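Local coordinates for putative DNA-binding protein (Ralstonia eutropha, PDB 3HWU) that is of unknown function but probably binds DNA, and belongs to the plant and prokaryote conserved (PCC) domain family, at residues Q27-L32 with C118-T123. Residues are numbered along the deposited sequence; the frame is centred on the assembly and turned at random.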
ATOM      1  N   GLN A  27       0.936 -15.274  11.400  1.00 10.15           N
ATOM      2  CA  GLN A  27       0.495 -16.658  11.613  1.00 10.80           C
ATOM      3  C   GLN A  27      -0.897 -16.901  11.026  1.00 10.47           C
ATOM      4  O   GLN A  27      -1.149 -17.966  10.449  1.00 11.21           O
ATOM      5  CB  GLN A  27       0.539 -17.001  13.116  1.00 11.01           C
ATOM      6  CG  GLN A  27       1.941 -17.051  13.687  1.00 15.76           C
ATOM      7  CD  GLN A  27       2.013 -17.292  15.184  1.00 17.65           C
ATOM      8  OE1 GLN A  27       0.983 -17.474  15.876  1.00 21.65           O
ATOM      9  NE2 GLN A  27       3.231 -17.296  15.694  1.00 23.33           N
ATOM     10  N   ASN A  28      -1.798 -15.939  11.129  1.00  9.80           N
ATOM     11  CA  ASN A  28      -3.113 -16.128  10.517  1.00  9.87           C
ATOM     12  C   ASN A  28      -3.010 -16.155   8.979  1.00 10.20           C
ATOM     13  O   ASN A  28      -3.756 -16.875   8.332  1.00 10.61           O
ATOM     14  CB  ASN A  28      -4.088 -15.051  10.997  1.00 11.45           C
ATOM     15  CG  ASN A  28      -4.828 -15.449  12.255  1.00 12.03           C
ATOM     16  OD1 ASN A  28      -5.898 -16.068  12.142  1.00 16.10           O
ATOM     17  ND2 ASN A  28      -4.320 -15.111  13.407  1.00 12.95           N
ATOM     18  N   LEU A  29      -2.104 -15.379   8.398  1.00 10.03           N
ATOM     19  CA  LEU A  29      -1.862 -15.464   6.945  1.00  9.51           C
ATOM     20  C   LEU A  29      -1.261 -16.818   6.531  1.00 10.22           C
ATOM     21  O   LEU A  29      -1.628 -17.378   5.491  1.00 10.50           O
ATOM     22  CB  LEU A  29      -0.957 -14.319   6.498  1.00  9.94           C
ATOM     23  CG  LEU A  29      -1.684 -12.968   6.391  1.00  9.72           C
ATOM     24  CD1 LEU A  29      -0.657 -11.818   6.371  1.00 11.20           C
ATOM     25  CD2 LEU A  29      -2.615 -12.928   5.153  1.00 12.38           C
ATOM     26  N   GLU A  30      -0.340 -17.335   7.344  1.00  9.61           N
ATOM     27  CA  GLU A  30       0.148 -18.696   7.140  1.00 10.84           C
ATOM     28  C   GLU A  30      -0.984 -19.700   7.168  1.00 10.52           C
ATOM     29  O   GLU A  30      -1.043 -20.612   6.323  1.00 11.08           O
ATOM     30  CB  GLU A  30       1.170 -19.060   8.206  1.00 11.09           C
ATOM     31  CG  GLU A  30       2.480 -18.265   8.113  1.00 13.14           C
ATOM     32  CD  GLU A  30       3.410 -18.363   9.336  1.00 15.74           C
ATOM     33  OE1 GLU A  30       3.014 -18.922  10.370  1.00 17.63           O
ATOM     34  OE2 GLU A  30       4.534 -17.812   9.226  1.00 21.23           O
ATOM     35  N   GLN A  31      -1.878 -19.572   8.158  1.00 10.22           N
ATOM     36  CA  GLN A  31      -2.998 -20.499   8.232  1.00 11.94           C
ATOM     37  C   GLN A  31      -3.962 -20.369   7.035  1.00 10.90           C
ATOM     38  O   GLN A  31      -4.509 -21.379   6.561  1.00 12.69           O
ATOM     39  CB  GLN A  31      -3.747 -20.306   9.563  1.00 13.32           C
ATOM     40  CG  GLN A  31      -4.749 -21.439   9.813  1.00 14.80           C
ATOM     41  CD  GLN A  31      -4.060 -22.753  10.025  1.00 18.99           C
ATOM     42  OE1 GLN A  31      -3.006 -22.818  10.685  1.00 21.33           O
ATOM     43  NE2 GLN A  31      -4.611 -23.818   9.437  1.00 20.79           N
ATOM     44  N   LEU A  32      -4.224 -19.145   6.569  1.00 10.82           N
ATOM     45  CA  LEU A  32      -5.031 -18.983   5.377  1.00 10.74           C
ATOM     46  C   LEU A  32      -4.372 -19.703   4.174  1.00 11.18           C
ATOM     47  O   LEU A  32      -5.045 -20.367   3.372  1.00 11.98           O
ATOM     48  CB  LEU A  32      -5.194 -17.488   5.065  1.00 10.94           C
ATOM     49  CG  LEU A  32      -6.040 -17.159   3.827  1.00 11.54           C
ATOM     50  CD1 LEU A  32      -7.502 -17.375   4.035  1.00 14.23           C
ATOM     51  CD2 LEU A  32      -5.792 -15.688   3.398  1.00 13.26           C
ATOM     52  N   CYS A 118      -7.595  -5.908  12.037  1.00  9.00           N
ATOM     53  CA  CYS A 118      -6.657  -5.806  10.925  1.00  9.24           C
ATOM     54  C   CYS A 118      -7.395  -6.266   9.671  1.00  8.86           C
ATOM     55  O   CYS A 118      -7.837  -7.420   9.619  1.00 10.25           O
ATOM     56  CB  CYS A 118      -5.379  -6.628  11.202  1.00  9.77           C
ATOM     57  SG  CYS A 118      -4.230  -6.660   9.847  1.00 10.02           S
ATOM     58  N   GLU A 119      -7.512  -5.382   8.682  1.00  8.36           N
ATOM     59  CA  GLU A 119      -8.143  -5.656   7.396  1.00  8.70           C
ATOM     60  C   GLU A 119      -7.038  -5.997   6.410  1.00  7.74           C
ATOM     61  O   GLU A 119      -6.088  -5.235   6.286  1.00  9.03           O
ATOM     62  CB  GLU A 119      -8.915  -4.449   6.882  1.00  9.37           C
ATOM     63  CG  GLU A 119     -10.041  -3.994   7.798  1.00 10.05           C
ATOM     64  CD  GLU A 119     -10.691  -2.688   7.386  1.00 10.41           C
ATOM     65  OE1 GLU A 119     -10.351  -2.164   6.316  1.00 10.82           O
ATOM     66  OE2 GLU A 119     -11.563  -2.217   8.140  1.00 11.38           O
ATOM     67  N   ILE A 120      -7.148  -7.141   5.727  1.00  7.97           N
ATOM     68  CA  ILE A 120      -6.110  -7.603   4.808  1.00  7.80           C
ATOM     69  C   ILE A 120      -6.756  -7.979   3.488  1.00  7.54           C
ATOM     70  O   ILE A 120      -7.630  -8.873   3.450  1.00  8.73           O
ATOM     71  CB  ILE A 120      -5.287  -8.802   5.350  1.00  7.64           C
ATOM     72  CG1 ILE A 120      -4.797  -8.550   6.779  1.00  9.62           C
ATOM     73  CG2 ILE A 120      -4.107  -9.080   4.391  1.00  9.20           C
ATOM     74  CD1 ILE A 120      -4.232  -9.802   7.472  1.00 10.37           C
ATOM     75  N   THR A 121      -6.271  -7.372   2.405  1.00  7.80           N
ATOM     76  CA  THR A 121      -6.784  -7.610   1.047  1.00  8.48           C
ATOM     77  C   THR A 121      -5.783  -8.517   0.321  1.00  7.84           C
ATOM     78  O   THR A 121      -4.630  -8.087   0.116  1.00  8.61           O
ATOM     79  CB  THR A 121      -6.906  -6.256   0.315  1.00  9.91           C
ATOM     80  OG1 THR A 121      -7.802  -5.462   1.092  1.00 11.20           O
ATOM     81  CG2 THR A 121      -7.376  -6.456  -1.103  1.00 10.90           C
ATOM     82  N   VAL A 122      -6.187  -9.750  -0.017  1.00  7.99           N
ATOM     83  CA  VAL A 122      -5.291 -10.767  -0.547  1.00  7.91           C
ATOM     84  C   VAL A 122      -5.668 -11.042  -2.009  1.00  8.62           C
ATOM     85  O   VAL A 122      -6.846 -11.334  -2.325  1.00  9.57           O
ATOM     86  CB  VAL A 122      -5.408 -12.073   0.263  1.00  8.12           C
ATOM     87  CG1 VAL A 122      -4.409 -13.139  -0.269  1.00  9.45           C
ATOM     88  CG2 VAL A 122      -5.182 -11.849   1.772  1.00  9.48           C
ATOM     89  N   THR A 123      -4.707 -10.899  -2.911  1.00  7.70           N
ATOM     90  CA  THR A 123      -4.876 -11.184  -4.346  1.00  8.39           C
ATOM     91  C   THR A 123      -4.169 -12.507  -4.637  1.00  8.04           C
ATOM     92  O   THR A 123      -2.959 -12.605  -4.475  1.00  8.82           O
ATOM     93  CB  THR A 123      -4.282 -10.078  -5.184  1.00  8.34           C
ATOM     94  OG1 THR A 123      -4.881  -8.837  -4.783  1.00  9.33           O
ATOM     95  CG2 THR A 123      -4.516 -10.297  -6.668  1.00 10.19           C
TER
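Leu29 and Leu32 of helix segment 27-32 meet Ile120 and Val122 where the axes of this segment and of strand segment 118-123 approach to 11.8 Å, the helix running roughly along the strand at 37° to it. The two backbones come nearest at Leu29 and Ile120, whose CA atoms are 9.2 Å apart, so branched aliphatic side chains must span the gap. Leu29 and Ile120 do so tip to tip, with Leu29 CD2 lying 4.2 Å from Ile120 CG2. With chi1 at -49°, Ile120 sets CG2 anti to its backbone N, and this branch, not CG1, makes the contact. The same Leu29 CD2 also lies 4.4 Å from Val122 CG2, which makes it the methyl shared by both strand residues. In this PCC domain the lone helix, 25-35, packs in this way on an antiparallel sheet: strand 117-125 runs between strands 14-20 and 40-49, and Leu29 also touches Phe43 and Ile90 of the sheet. One helical turn on, Leu32 CD2 approaches Val122 CG2 at 4.2 Å, and the leucine also meets Met17 and Ile38. The other face of the strand serves the assembly: Glu119 forms a salt bridge to Arg131 of a second subunit and hydrogen bonds to its Ser80 and His91.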